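Local coordinates for Gp15 protein (Listeria phage PSA, PDB 6R5W) that probably recognises the Listeria cell surface for the phage as a homotrimeric receptor binding protein, this chain being its C-terminal part with a coiled-coil stem and beta-rich head, at residues A32-V36 against E37-A41. Residues are numbered along the deposited sequence; the frame is centred on the assembly and turned at random.
Sequences AKETV and EGAQA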
ATOM      1  N   ALA A  32     -27.239 -29.113  15.143  1.00 32.21           N
ATOM      2  CA  ALA A  32     -25.843 -28.722  15.073  1.00 36.18           C
ATOM      3  C   ALA A  32     -25.507 -27.888  13.840  1.00 36.32           C
ATOM      4  O   ALA A  32     -24.342 -27.483  13.721  1.00 33.62           O
ATOM      5  CB  ALA A  32     -24.941 -29.965  15.125  1.00 38.80           C
ATOM      6  N   LYS A  33     -26.455 -27.689  12.914  1.00 32.39           N
ATOM      7  CA  LYS A  33     -26.157 -26.907  11.698  1.00 33.31           C
ATOM      8  C   LYS A  33     -25.767 -25.469  12.050  1.00 33.51           C
ATOM      9  O   LYS A  33     -26.126 -24.916  13.102  1.00 32.25           O
ATOM     10  CB  LYS A  33     -27.354 -26.920  10.761  1.00 32.05           C
ATOM     11  CG  LYS A  33     -27.687 -28.276  10.177  1.00 30.72           C
ATOM     12  CD  LYS A  33     -26.668 -28.677   9.092  1.00 33.61           C
ATOM     13  CE  LYS A  33     -27.086 -29.925   8.363  1.00 35.86           C
ATOM     14  NZ  LYS A  33     -26.200 -30.250   7.204  1.00 33.47           N
ATOM     15  N   GLU A  34     -25.064 -24.822  11.122  1.00 34.00           N
ATOM     16  CA  GLU A  34     -24.608 -23.450  11.366  1.00 33.65           C
ATOM     17  C   GLU A  34     -25.771 -22.471  11.426  1.00 33.84           C
ATOM     18  O   GLU A  34     -26.798 -22.642  10.770  1.00 32.58           O
ATOM     19  CB  GLU A  34     -23.628 -23.032  10.249  1.00 36.77           C
ATOM     20  CG  GLU A  34     -23.112 -21.584  10.383  1.00 34.15           C
ATOM     21  CD  GLU A  34     -22.257 -21.381  11.598  1.00 36.52           C
ATOM     22  OE1 GLU A  34     -22.833 -21.318  12.741  1.00 35.89           O
ATOM     23  OE2 GLU A  34     -21.023 -21.275  11.477  1.00 40.83           O
ATOM     24  N   THR A  35     -25.619 -21.436  12.272  1.00 33.32           N
ATOM     25  CA  THR A  35     -26.586 -20.361  12.276  1.00 33.21           C
ATOM     26  C   THR A  35     -26.074 -19.162  11.483  1.00 38.80           C
ATOM     27  O   THR A  35     -24.859 -19.011  11.207  1.00 35.21           O
ATOM     28  CB  THR A  35     -26.880 -19.874  13.681  1.00 35.01           C
ATOM     29  OG1 THR A  35     -25.699 -19.293  14.221  1.00 38.32           O
ATOM     30  CG2 THR A  35     -27.312 -21.057  14.598  1.00 37.06           C
ATOM     31  N   VAL A  36     -27.021 -18.323  11.095  1.00 37.03           N
ATOM     32  CA  VAL A  36     -26.644 -17.090  10.395  1.00 37.74           C
ATOM     33  C   VAL A  36     -25.704 -16.255  11.262  1.00 40.13           C
ATOM     34  O   VAL A  36     -24.762 -15.644  10.761  1.00 38.10           O
ATOM     35  CB  VAL A  36     -27.888 -16.298   9.972  1.00 36.49           C
ATOM     36  CG1 VAL A  36     -28.668 -17.040   8.932  1.00 37.01           C
ATOM     37  CG2 VAL A  36     -28.740 -15.938  11.167  1.00 43.68           C
ATOM     38  N   GLU A  37     -25.941 -16.214  12.578  1.00 41.19           N
ATOM     39  CA  GLU A  37     -25.085 -15.432  13.463  1.00 40.06           C
ATOM     40  C   GLU A  37     -23.694 -16.038  13.559  1.00 42.19           C
ATOM     41  O   GLU A  37     -22.693 -15.308  13.596  1.00 39.72           O
ATOM     42  CB  GLU A  37     -25.714 -15.312  14.874  1.00 44.17           C
ATOM     43  CG  GLU A  37     -27.069 -14.607  14.875  1.00 54.39           C
ATOM     44  CD  GLU A  37     -28.248 -15.550  14.494  1.00 61.48           C
ATOM     45  OE1 GLU A  37     -28.032 -16.775  14.473  1.00 50.88           O
ATOM     46  OE2 GLU A  37     -29.364 -15.041  14.208  1.00 62.93           O
ATOM     47  N   GLY A  38     -23.598 -17.369  13.566  1.00 33.51           N
ATOM     48  CA  GLY A  38     -22.298 -18.020  13.588  1.00 36.88           C
ATOM     49  C   GLY A  38     -21.525 -17.826  12.287  1.00 34.33           C
ATOM     50  O   GLY A  38     -20.295 -17.667  12.305  1.00 38.23           O
ATOM     51  N   ALA A  39     -22.220 -17.913  11.148  1.00 31.74           N
ATOM     52  CA  ALA A  39     -21.564 -17.690   9.856  1.00 36.11           C
ATOM     53  C   ALA A  39     -21.095 -16.241   9.748  1.00 35.71           C
ATOM     54  O   ALA A  39     -19.996 -15.974   9.230  1.00 34.64           O
ATOM     55  CB  ALA A  39     -22.516 -18.039   8.708  1.00 34.17           C
ATOM     56  N   GLN A  40     -21.895 -15.302  10.252  1.00 34.78           N
ATOM     57  CA  GLN A  40     -21.488 -13.893  10.201  1.00 38.14           C
ATOM     58  C   GLN A  40     -20.315 -13.618  11.127  1.00 40.84           C
ATOM     59  O   GLN A  40     -19.449 -12.797  10.800  1.00 39.46           O
ATOM     60  CB  GLN A  40     -22.642 -12.966  10.535  1.00 40.24           C
ATOM     61  CG  GLN A  40     -22.375 -11.510  10.304  1.00 41.57           C
ATOM     62  CD  GLN A  40     -22.126 -11.202   8.841  1.00 39.79           C
ATOM     63  OE1 GLN A  40     -23.026 -11.265   8.008  1.00 40.22           O
ATOM     64  NE2 GLN A  40     -20.876 -10.879   8.519  1.00 46.51           N
ATOM     65  N   ALA A  41     -20.264 -14.266  12.287  1.00 36.20           N
ATOM     66  CA  ALA A  41     -19.113 -14.117  13.169  1.00 39.52           C
ATOM     67  C   ALA A  41     -17.827 -14.603  12.504  1.00 40.95           C
ATOM     68  O   ALA A  41     -16.748 -14.034  12.706  1.00 39.17           O
ATOM     69  CB  ALA A  41     -19.345 -14.874  14.486  1.00 43.99           C
TER
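T35 is the N-cap of helix 36-57, the long stem helix that runs toward the beta-rich part of the chain, and G38 N is the amide it caps. T35 OG1 sits between its own backbone N and carbonyl carbon (chi1 65°), a rotation that turns the hydroxyl toward the first turn, where it accepts from G38 N at 2.9 Å. From the same residue the helical ladder starts: A39 N donates to T35 O at 2.9 Å, and Q40 N to V36 O.

E34, the residue before the cap, folds back against the helix start. Its CG is anti to the backbone N and the chain then bends at chi2, laying the carboxylate against the first turn. OE1 accepts from T35 N with its anti lone pair, at 2.8 Å through a rather bent bond, and also lies over the bare CA of G38, 3.4 Å from it. OE2 makes a salt bridge to K42, one turn beyond G38 on helix 36-57. On the flank, E37 bends back over the cap: its OE1 reaches 3.4 Å from T35 CB, and its OE2 lies 3.2 Å from V36 CG2.

The other two subunits pack around this junction. The backbone of E34 hydrogen-bonds to both, and A39 packs on E34 of the second subunit, so helix start and trimer contact share the same residues. With T35 OG1 holding one amide of the first turn and the buried E34 carboxylate lying beside it, the positive end of the helix dipole would probably favour the charged form of E34, and the salt bridge to K42 would help to balance that charge.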